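Local coordinates for probable quinone reductase Qor (NADPH:quinone reductase) (Zeta-crystallin homolog protein) (Mycobacterium tuberculosis, PDB 4RVU) that binds NADPH and probably passes electrons from it to quinone substrates, as a zeta-crystallin-like quinone oxidoreductase, at residues Y197-R209 with V224-L236. Residues are numbered along the deposited sequence; the frame is centred on the assembly and turned at random.
With NDP (NADPH dihydro-nicotinamide-adenine-dinucleotide phosphate), chain E.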
ATOM      1  N   TYR A 197       0.494  21.911  12.067  1.00 22.33           N
ATOM      2  CA  TYR A 197       1.163  20.617  12.130  1.00 22.53           C
ATOM      3  C   TYR A 197       0.777  19.874  13.395  1.00 22.93           C
ATOM      4  O   TYR A 197       0.556  20.499  14.442  1.00 22.79           O
ATOM      5  CB  TYR A 197       2.683  20.769  12.013  1.00 21.79           C
ATOM      6  CG  TYR A 197       3.111  20.858  10.561  1.00 22.70           C
ATOM      7  CD1 TYR A 197       3.040  22.058   9.870  1.00 22.22           C
ATOM      8  CD2 TYR A 197       3.529  19.731   9.873  1.00 22.67           C
ATOM      9  CE1 TYR A 197       3.401  22.134   8.536  1.00 22.77           C
ATOM     10  CE2 TYR A 197       3.894  19.797   8.542  1.00 22.75           C
ATOM     11  CZ  TYR A 197       3.827  20.997   7.882  1.00 22.26           C
ATOM     12  OH  TYR A 197       4.191  21.059   6.559  1.00 22.75           O
ATOM     13  N   PRO A 198       0.660  18.538  13.293  1.00 25.13           N
ATOM     14  CA  PRO A 198       0.284  17.708  14.441  1.00 25.07           C
ATOM     15  C   PRO A 198       1.236  17.908  15.615  1.00 27.06           C
ATOM     16  O   PRO A 198       2.446  18.038  15.413  1.00 26.46           O
ATOM     17  CB  PRO A 198       0.436  16.273  13.906  1.00 25.77           C
ATOM     18  CG  PRO A 198       0.360  16.396  12.413  1.00 25.42           C
ATOM     19  CD  PRO A 198       0.921  17.740  12.079  1.00 24.28           C
ATOM     20  N   GLU A 199       0.692  17.948  16.828  1.00 52.55           N
ATOM     21  CA  GLU A 199       1.520  17.876  18.026  1.00 54.32           C
ATOM     22  C   GLU A 199       1.428  16.463  18.559  1.00 53.30           C
ATOM     23  O   GLU A 199       2.419  15.880  19.008  1.00 54.59           O
ATOM     24  CB  GLU A 199       1.061  18.870  19.098  1.00 54.00           C
ATOM     25  CG  GLU A 199       1.857  20.171  19.122  1.00 56.66           C
ATOM     26  CD  GLU A 199       3.347  19.952  18.897  1.00 59.13           C
ATOM     27  OE1 GLU A 199       3.954  19.096  19.589  1.00 59.42           O
ATOM     28  OE2 GLU A 199       3.910  20.636  18.011  1.00 59.27           O
ATOM     29  N   ASP A 200       0.215  15.926  18.489  1.00 42.04           N
ATOM     30  CA  ASP A 200      -0.073  14.568  18.905  1.00 43.31           C
ATOM     31  C   ASP A 200      -0.947  13.919  17.834  1.00 41.67           C
ATOM     32  O   ASP A 200      -1.921  14.520  17.369  1.00 41.35           O
ATOM     33  CB  ASP A 200      -0.794  14.578  20.256  1.00 42.89           C
ATOM     34  CG  ASP A 200      -1.135  13.192  20.745  1.00 43.18           C
ATOM     35  OD1 ASP A 200      -2.266  12.734  20.477  1.00 42.59           O
ATOM     36  OD2 ASP A 200      -0.271  12.563  21.398  1.00 44.23           O
ATOM     37  N   ALA A 201      -0.589  12.695  17.448  1.00 28.93           N
ATOM     38  CA  ALA A 201      -1.248  11.993  16.352  1.00 27.75           C
ATOM     39  C   ALA A 201      -2.757  11.865  16.537  1.00 28.78           C
ATOM     40  O   ALA A 201      -3.529  12.125  15.615  1.00 27.50           O
ATOM     41  CB  ALA A 201      -0.615  10.629  16.155  1.00 27.57           C
ATOM     42  N   TRP A 202      -3.176  11.468  17.733  1.00 33.49           N
ATOM     43  CA  TRP A 202      -4.594  11.281  18.011  1.00 34.37           C
ATOM     44  C   TRP A 202      -5.354  12.598  18.054  1.00 31.93           C
ATOM     45  O   TRP A 202      -6.476  12.686  17.558  1.00 32.57           O
ATOM     46  CB  TRP A 202      -4.764  10.483  19.304  1.00 34.63           C
ATOM     47  CG  TRP A 202      -3.965   9.242  19.212  1.00 36.08           C
ATOM     48  CD1 TRP A 202      -2.831   8.927  19.910  1.00 36.74           C
ATOM     49  CD2 TRP A 202      -4.189   8.163  18.297  1.00 38.01           C
ATOM     50  NE1 TRP A 202      -2.359   7.695  19.508  1.00 37.78           N
ATOM     51  CE2 TRP A 202      -3.174   7.210  18.515  1.00 38.67           C
ATOM     52  CE3 TRP A 202      -5.168   7.903  17.326  1.00 36.64           C
ATOM     53  CZ2 TRP A 202      -3.110   6.013  17.795  1.00 38.60           C
ATOM     54  CZ3 TRP A 202      -5.101   6.722  16.615  1.00 37.11           C
ATOM     55  CH2 TRP A 202      -4.082   5.790  16.852  1.00 37.54           C
ATOM     56  N   GLN A 203      -4.732  13.612  18.646  1.00 42.12           N
ATOM     57  CA  GLN A 203      -5.282  14.966  18.666  1.00 43.07           C
ATOM     58  C   GLN A 203      -5.564  15.461  17.248  1.00 42.01           C
ATOM     59  O   GLN A 203      -6.683  15.872  16.920  1.00 42.28           O
ATOM     60  CB  GLN A 203      -4.291  15.917  19.339  1.00 44.68           C
ATOM     61  CG  GLN A 203      -4.262  15.825  20.853  1.00 46.61           C
ATOM     62  CD  GLN A 203      -5.486  16.457  21.486  1.00 49.18           C
ATOM     63  OE1 GLN A 203      -5.835  17.602  21.181  1.00 49.59           O
ATOM     64  NE2 GLN A 203      -6.153  15.711  22.363  1.00 48.91           N
ATOM     65  N   PHE A 204      -4.534  15.407  16.415  1.00 26.70           N
ATOM     66  CA  PHE A 204      -4.640  15.825  15.021  1.00 24.61           C
ATOM     67  C   PHE A 204      -5.655  14.977  14.259  1.00 24.16           C
ATOM     68  O   PHE A 204      -6.486  15.504  13.535  1.00 23.52           O
ATOM     69  CB  PHE A 204      -3.269  15.749  14.359  1.00 24.55           C
ATOM     70  CG  PHE A 204      -3.264  16.173  12.917  1.00 24.29           C
ATOM     71  CD1 PHE A 204      -3.109  17.512  12.574  1.00 26.29           C
ATOM     72  CD2 PHE A 204      -3.397  15.232  11.902  1.00 25.04           C
ATOM     73  CE1 PHE A 204      -3.094  17.908  11.243  1.00 24.97           C
ATOM     74  CE2 PHE A 204      -3.382  15.622  10.565  1.00 24.06           C
ATOM     75  CZ  PHE A 204      -3.238  16.965  10.239  1.00 24.15           C
ATOM     76  N   ALA A 205      -5.593  13.656  14.429  1.00 22.94           N
ATOM     77  CA  ALA A 205      -6.554  12.779  13.766  1.00 21.35           C
ATOM     78  C   ALA A 205      -7.996  13.130  14.142  1.00 21.61           C
ATOM     79  O   ALA A 205      -8.894  13.075  13.305  1.00 21.75           O
ATOM     80  CB  ALA A 205      -6.252  11.310  14.056  1.00 21.07           C
ATOM     81  N   GLY A 206      -8.217  13.489  15.400  1.00 27.23           N
ATOM     82  CA  GLY A 206      -9.524  13.969  15.818  1.00 27.82           C
ATOM     83  C   GLY A 206     -10.000  15.186  15.025  1.00 27.85           C
ATOM     84  O   GLY A 206     -11.169  15.253  14.636  1.00 28.59           O
ATOM     85  N   ARG A 207      -9.103  16.138  14.776  1.00 34.99           N
ATOM     86  CA  ARG A 207      -9.448  17.320  13.971  1.00 34.28           C
ATOM     87  C   ARG A 207      -9.934  16.873  12.593  1.00 33.93           C
ATOM     88  O   ARG A 207     -11.010  17.264  12.130  1.00 33.47           O
ATOM     89  CB  ARG A 207      -8.237  18.235  13.797  1.00 35.80           C
ATOM     90  CG  ARG A 207      -7.317  18.309  14.997  1.00 36.73           C
ATOM     91  CD  ARG A 207      -7.941  19.097  16.135  1.00 36.71           C
ATOM     92  NE  ARG A 207      -7.518  20.494  16.117  1.00 39.81           N
ATOM     93  CZ  ARG A 207      -8.148  21.454  15.447  1.00 39.46           C
ATOM     94  NH1 ARG A 207      -9.236  21.165  14.741  1.00 38.80           N
ATOM     95  NH2 ARG A 207      -7.695  22.704  15.480  1.00 39.97           N
ATOM     96  N   VAL A 208      -9.127  16.034  11.949  1.00 25.20           N
ATOM     97  CA  VAL A 208      -9.468  15.473  10.643  1.00 24.54           C
ATOM     98  C   VAL A 208     -10.788  14.701  10.673  1.00 24.53           C
ATOM     99  O   VAL A 208     -11.613  14.852   9.768  1.00 23.90           O
ATOM    100  CB  VAL A 208      -8.323  14.580  10.113  1.00 24.25           C
ATOM    101  CG1 VAL A 208      -8.696  13.949   8.770  1.00 23.74           C
ATOM    102  CG2 VAL A 208      -7.042  15.404   9.992  1.00 23.24           C
ATOM    103  N   ARG A 209     -10.992  13.879  11.710  1.00 27.52           N
ATOM    104  CA  ARG A 209     -12.252  13.154  11.859  1.00 27.80           C
ATOM    105  C   ARG A 209     -13.424  14.128  12.005  1.00 26.46           C
ATOM    106  O   ARG A 209     -14.469  13.942  11.379  1.00 26.78           O
ATOM    107  CB  ARG A 209     -12.212  12.194  13.059  1.00 27.07           C
ATOM    108  CG  ARG A 209     -11.097  11.153  13.003  1.00 28.40           C
ATOM    109  CD  ARG A 209     -11.566   9.735  12.708  1.00 28.53           C
ATOM    110  NE  ARG A 209     -10.421   8.860  12.444  1.00 28.74           N
ATOM    111  CZ  ARG A 209     -10.342   8.010  11.426  1.00 27.39           C
ATOM    112  NH1 ARG A 209     -11.353   7.888  10.577  1.00 27.30           N
ATOM    113  NH2 ARG A 209      -9.250   7.279  11.261  1.00 27.74           N
ATOM    114  N   VAL A 224       6.218  15.031   4.173  1.00 19.13           N
ATOM    115  CA  VAL A 224       6.929  15.596   5.316  1.00 18.28           C
ATOM    116  C   VAL A 224       7.644  14.510   6.127  1.00 18.88           C
ATOM    117  O   VAL A 224       8.752  14.718   6.630  1.00 19.23           O
ATOM    118  CB  VAL A 224       5.950  16.392   6.197  1.00 18.95           C
ATOM    119  CG1 VAL A 224       6.611  16.817   7.502  1.00 18.64           C
ATOM    120  CG2 VAL A 224       5.428  17.609   5.427  1.00 19.19           C
ATOM    121  N   GLY A 225       7.020  13.342   6.245  1.00 20.01           N
ATOM    122  CA  GLY A 225       7.711  12.210   6.836  1.00 20.13           C
ATOM    123  C   GLY A 225       7.690  12.156   8.352  1.00 20.07           C
ATOM    124  O   GLY A 225       6.631  12.005   8.955  1.00 20.27           O
ATOM    125  N   ALA A 226       8.863  12.269   8.968  1.00 22.32           N
ATOM    126  CA  ALA A 226       9.017  11.963  10.400  1.00 22.93           C
ATOM    127  C   ALA A 226       8.001  12.621  11.336  1.00 23.07           C
ATOM    128  O   ALA A 226       7.437  11.956  12.203  1.00 22.70           O
ATOM    129  CB  ALA A 226      10.442  12.258  10.857  1.00 23.47           C
ATOM    130  N   THR A 227       7.753  13.915  11.164  1.00 20.43           N
ATOM    131  CA  THR A 227       6.897  14.659  12.101  1.00 19.78           C
ATOM    132  C   THR A 227       5.388  14.545  11.855  1.00 19.54           C
ATOM    133  O   THR A 227       4.578  14.997  12.670  1.00 20.28           O
ATOM    134  CB  THR A 227       7.281  16.154  12.152  1.00 20.06           C
ATOM    135  OG1 THR A 227       7.080  16.739  10.860  1.00 19.95           O
ATOM    136  CG2 THR A 227       8.731  16.312  12.548  1.00 19.23           C
ATOM    137  N   THR A 228       5.007  13.919  10.748  1.00 17.82           N
ATOM    138  CA  THR A 228       3.602  13.865  10.387  1.00 16.97           C
ATOM    139  C   THR A 228       3.079  12.444  10.179  1.00 17.00           C
ATOM    140  O   THR A 228       1.869  12.250  10.138  1.00 18.01           O
ATOM    141  CB  THR A 228       3.333  14.658   9.107  1.00 18.04           C
ATOM    142  OG1 THR A 228       4.233  14.215   8.082  1.00 18.11           O
ATOM    143  CG2 THR A 228       3.536  16.159   9.347  1.00 17.84           C
ATOM    144  N   PHE A 229       3.975  11.471  10.020  1.00 19.15           N
ATOM    145  CA  PHE A 229       3.559  10.114   9.643  1.00 19.66           C
ATOM    146  C   PHE A 229       2.510   9.507  10.584  1.00 19.93           C
ATOM    147  O   PHE A 229       1.471   9.008  10.125  1.00 19.71           O
ATOM    148  CB  PHE A 229       4.749   9.159   9.509  1.00 19.31           C
ATOM    149  CG  PHE A 229       4.360   7.805   8.993  1.00 19.73           C
ATOM    150  CD1 PHE A 229       4.007   6.790   9.874  1.00 20.17           C
ATOM    151  CD2 PHE A 229       4.301   7.556   7.628  1.00 19.90           C
ATOM    152  CE1 PHE A 229       3.627   5.546   9.413  1.00 20.06           C
ATOM    153  CE2 PHE A 229       3.917   6.303   7.152  1.00 20.27           C
ATOM    154  CZ  PHE A 229       3.580   5.297   8.056  1.00 19.95           C
ATOM    155  N   ASP A 230       2.779   9.521  11.890  1.00 24.03           N
ATOM    156  CA  ASP A 230       1.841   8.927  12.838  1.00 24.11           C
ATOM    157  C   ASP A 230       0.455   9.554  12.723  1.00 23.54           C
ATOM    158  O   ASP A 230      -0.557   8.854  12.762  1.00 22.72           O
ATOM    159  CB  ASP A 230       2.369   9.040  14.273  1.00 25.14           C
ATOM    160  CG  ASP A 230       3.648   8.256  14.481  1.00 25.42           C
ATOM    161  OD1 ASP A 230       4.056   7.527  13.554  1.00 24.44           O
ATOM    162  OD2 ASP A 230       4.248   8.364  15.577  1.00 27.09           O
ATOM    163  N   ALA A 231       0.419  10.878  12.568  1.00 17.40           N
ATOM    164  CA  ALA A 231      -0.833  11.595  12.392  1.00 17.51           C
ATOM    165  C   ALA A 231      -1.519  11.248  11.070  1.00 17.47           C
ATOM    166  O   ALA A 231      -2.741  11.088  11.023  1.00 17.37           O
ATOM    167  CB  ALA A 231      -0.604  13.091  12.503  1.00 17.93           C
ATOM    168  N   SER A 232      -0.737  11.154   9.994  1.00 18.11           N
ATOM    169  CA  SER A 232      -1.277  10.753   8.696  1.00 18.24           C
ATOM    170  C   SER A 232      -1.942   9.388   8.795  1.00 17.54           C
ATOM    171  O   SER A 232      -3.078   9.198   8.347  1.00 17.73           O
ATOM    172  CB  SER A 232      -0.162  10.678   7.654  1.00 18.36           C
ATOM    173  OG  SER A 232       0.386  11.959   7.401  1.00 18.99           O
ATOM    174  N   LEU A 233      -1.222   8.440   9.373  1.00 18.06           N
ATOM    175  CA  LEU A 233      -1.740   7.076   9.505  1.00 17.05           C
ATOM    176  C   LEU A 233      -3.043   7.053  10.321  1.00 17.64           C
ATOM    177  O   LEU A 233      -4.001   6.356   9.971  1.00 17.37           O
ATOM    178  CB  LEU A 233      -0.678   6.162  10.127  1.00 17.26           C
ATOM    179  CG  LEU A 233      -1.090   4.697  10.323  1.00 18.25           C
ATOM    180  CD1 LEU A 233      -1.415   4.085   8.981  1.00 18.30           C
ATOM    181  CD2 LEU A 233      -0.004   3.897  11.013  1.00 17.44           C
ATOM    182  N   ALA A 234      -3.087   7.845  11.391  1.00 20.28           N
ATOM    183  CA  ALA A 234      -4.265   7.906  12.266  1.00 20.37           C
ATOM    184  C   ALA A 234      -5.470   8.635  11.662  1.00 21.19           C
ATOM    185  O   ALA A 234      -6.574   8.570  12.215  1.00 20.73           O
ATOM    186  CB  ALA A 234      -3.891   8.532  13.607  1.00 20.88           C
ATOM    187  N   SER A 235      -5.261   9.355  10.557  1.00 19.22           N
ATOM    188  CA  SER A 235      -6.326  10.149   9.956  1.00 18.92           C
ATOM    189  C   SER A 235      -7.104   9.471   8.831  1.00 19.50           C
ATOM    190  O   SER A 235      -8.033  10.060   8.282  1.00 19.59           O
ATOM    191  CB  SER A 235      -5.767  11.483   9.453  1.00 19.55           C
ATOM    192  OG  SER A 235      -5.097  12.162  10.491  1.00 20.27           O
ATOM    193  N   LEU A 236      -6.739   8.234   8.494  1.00 19.89           N
ATOM    194  CA  LEU A 236      -7.288   7.573   7.305  1.00 19.68           C
ATOM    195  C   LEU A 236      -8.663   6.924   7.450  1.00 20.55           C
ATOM    196  O   LEU A 236      -9.007   6.366   8.493  1.00 20.48           O
ATOM    197  CB  LEU A 236      -6.320   6.500   6.818  1.00 19.79           C
ATOM    198  CG  LEU A 236      -5.102   7.037   6.082  1.00 19.96           C
ATOM    199  CD1 LEU A 236      -4.009   5.989   6.079  1.00 20.81           C
ATOM    200  CD2 LEU A 236      -5.491   7.404   4.657  1.00 20.19           C
TER
HETATM  201  PA  NDP E 401       8.439  21.875  -0.604  1.00 22.77           P
HETATM  202  O1A NDP E 401       8.395  23.086  -1.491  1.00 20.89           O
HETATM  203  O2A NDP E 401       7.157  21.205  -0.200  1.00 21.76           O
HETATM  204  O5B NDP E 401       9.268  22.241   0.723  1.00 22.87           O
HETATM  205  C5B NDP E 401       9.225  21.381   1.857  1.00 23.23           C
HETATM  206  C4B NDP E 401       8.120  21.875   2.776  1.00 22.06           C
HETATM  207  O4B NDP E 401       7.817  20.910   3.784  1.00 22.25           O
HETATM  208  C3B NDP E 401       8.538  23.129   3.522  1.00 23.81           C
HETATM  209  O3B NDP E 401       8.235  24.312   2.781  1.00 23.37           O
HETATM  210  C2B NDP E 401       7.745  23.049   4.810  1.00 21.86           C
HETATM  211  O2B NDP E 401       6.551  23.815   4.716  1.00 21.16           O
HETATM  212  C1B NDP E 401       7.410  21.574   4.980  1.00 20.98           C
HETATM  213  N9A NDP E 401       8.170  21.083   6.151  1.00 21.62           N
HETATM  214  C8A NDP E 401       7.641  20.565   7.272  1.00 21.38           C
HETATM  215  N7A NDP E 401       8.608  20.232   8.158  1.00 21.44           N
HETATM  216  C5A NDP E 401       9.790  20.549   7.605  1.00 22.16           C
HETATM  217  C6A NDP E 401      11.213  20.463   8.005  1.00 22.38           C
HETATM  218  N6A NDP E 401      11.565  19.955   9.207  1.00 22.83           N
HETATM  219  N1A NDP E 401      12.140  20.908   7.132  1.00 23.18           N
HETATM  220  C2A NDP E 401      11.796  21.414   5.936  1.00 22.52           C
HETATM  221  N3A NDP E 401      10.528  21.524   5.509  1.00 21.68           N
HETATM  222  C4A NDP E 401       9.497  21.115   6.283  1.00 22.67           C
HETATM  223  O3  NDP E 401       9.403  20.792  -1.290  1.00 22.41           O
HETATM  224  PN  NDP E 401       9.055  20.126  -2.707  1.00 22.37           P
HETATM  225  O1N NDP E 401       7.738  20.671  -3.190  1.00 21.87           O
HETATM  226  O2N NDP E 401      10.287  20.219  -3.568  1.00 21.62           O
HETATM  227  O5D NDP E 401       8.843  18.583  -2.315  1.00 21.82           O
HETATM  228  C5D NDP E 401       7.834  18.206  -1.382  1.00 22.07           C
HETATM  229  C4D NDP E 401       8.173  16.852  -0.778  1.00 21.71           C
HETATM  230  O4D NDP E 401       7.908  15.820  -1.726  1.00 22.58           O
HETATM  231  C3D NDP E 401       9.647  16.755  -0.442  1.00 22.96           C
HETATM  232  O3D NDP E 401       9.776  16.022   0.775  1.00 23.24           O
HETATM  233  C2D NDP E 401      10.251  15.954  -1.574  1.00 26.23           C
HETATM  234  O2D NDP E 401      11.359  15.184  -1.103  1.00 23.50           O
HETATM  235  C1D NDP E 401       9.091  15.069  -2.002  1.00 23.98           C
HETATM  236  N1N NDP E 401       9.094  14.709  -3.420  1.00 23.77           N
HETATM  237  C2N NDP E 401       8.943  13.423  -3.745  1.00 22.62           C
HETATM  238  C3N NDP E 401       8.916  12.995  -5.064  1.00 21.95           C
HETATM  239  C7N NDP E 401       8.749  11.534  -5.355  1.00 22.46           C
HETATM  240  O7N NDP E 401       8.660  11.165  -6.512  1.00 22.30           O
HETATM  241  N7N NDP E 401       8.696  10.679  -4.335  1.00 20.89           N
HETATM  242  C4N NDP E 401       9.048  13.979  -6.203  1.00 21.43           C
HETATM  243  C5N NDP E 401       9.195  15.345  -5.715  1.00 22.26           C
HETATM  244  C6N NDP E 401       9.207  15.654  -4.360  1.00 22.39           C
HETATM  245  P2B NDP E 401       5.701  24.177   6.033  1.00 21.70           P
HETATM  246  O1X NDP E 401       6.318  23.334   7.112  1.00 23.18           O
HETATM  247  O2X NDP E 401       5.909  25.653   6.215  1.00 24.31           O
HETATM  248  O3X NDP E 401       4.290  23.810   5.676  1.00 23.75           O
HETATM  249  O   HOH W   1       4.106  17.637  13.284  1.00 27.93           O
HETATM  250  O   HOH W   2      -8.444   8.544  14.491  1.00 28.20           O
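Ala231 presses its CB against both Pro198 and Phe204, 3.4 Å from Pro198 CG, tighter than usual for two carbons, and 3.6 Å from Phe204 CD2. This contact illustrates how neighbouring helices pack in the Rossmann-type nucleotide-binding domain: helices 201-212 and 229-234 each follow a strand of the parallel sheet, the axes of 201-209 and 229-234 approach to 8.1 Å at 42°, and small residues let them meet. Ala201 and Ala231 bring their CA atoms to 4.0 Å, and one turn on, Ala205 CB touches Ala234 CB while the rim of Trp202 reaches that methyl obliquely through CZ3. Phe204, its CG anti to the backbone N (chi1 -179°), takes Pro198 CG over one ring face and has Ser235 OG at its edge. That hydroxyl donates to Ala231 O, so it stays satisfied inside an otherwise apolar seam beside Val208.

Toward the cofactor, Thr228 CG2 and Val224 CG2 lie at the edge of the Tyr197 ring, whose OH donates to NDP O3X on the 2'-phosphate at 2.9 Å; Arg322 adds a cation-pi contact to the ring. A water links Pro198 O to Thr227 O. At the far end, the bent side chain of Arg209 reaches two carbonyls of 224-236: NH2 donates to both Ala234 O and Leu236 O, each bond tilted from the guanidinium plane, while NE reaches Ala234 O through a water 2.9 Å from both atoms.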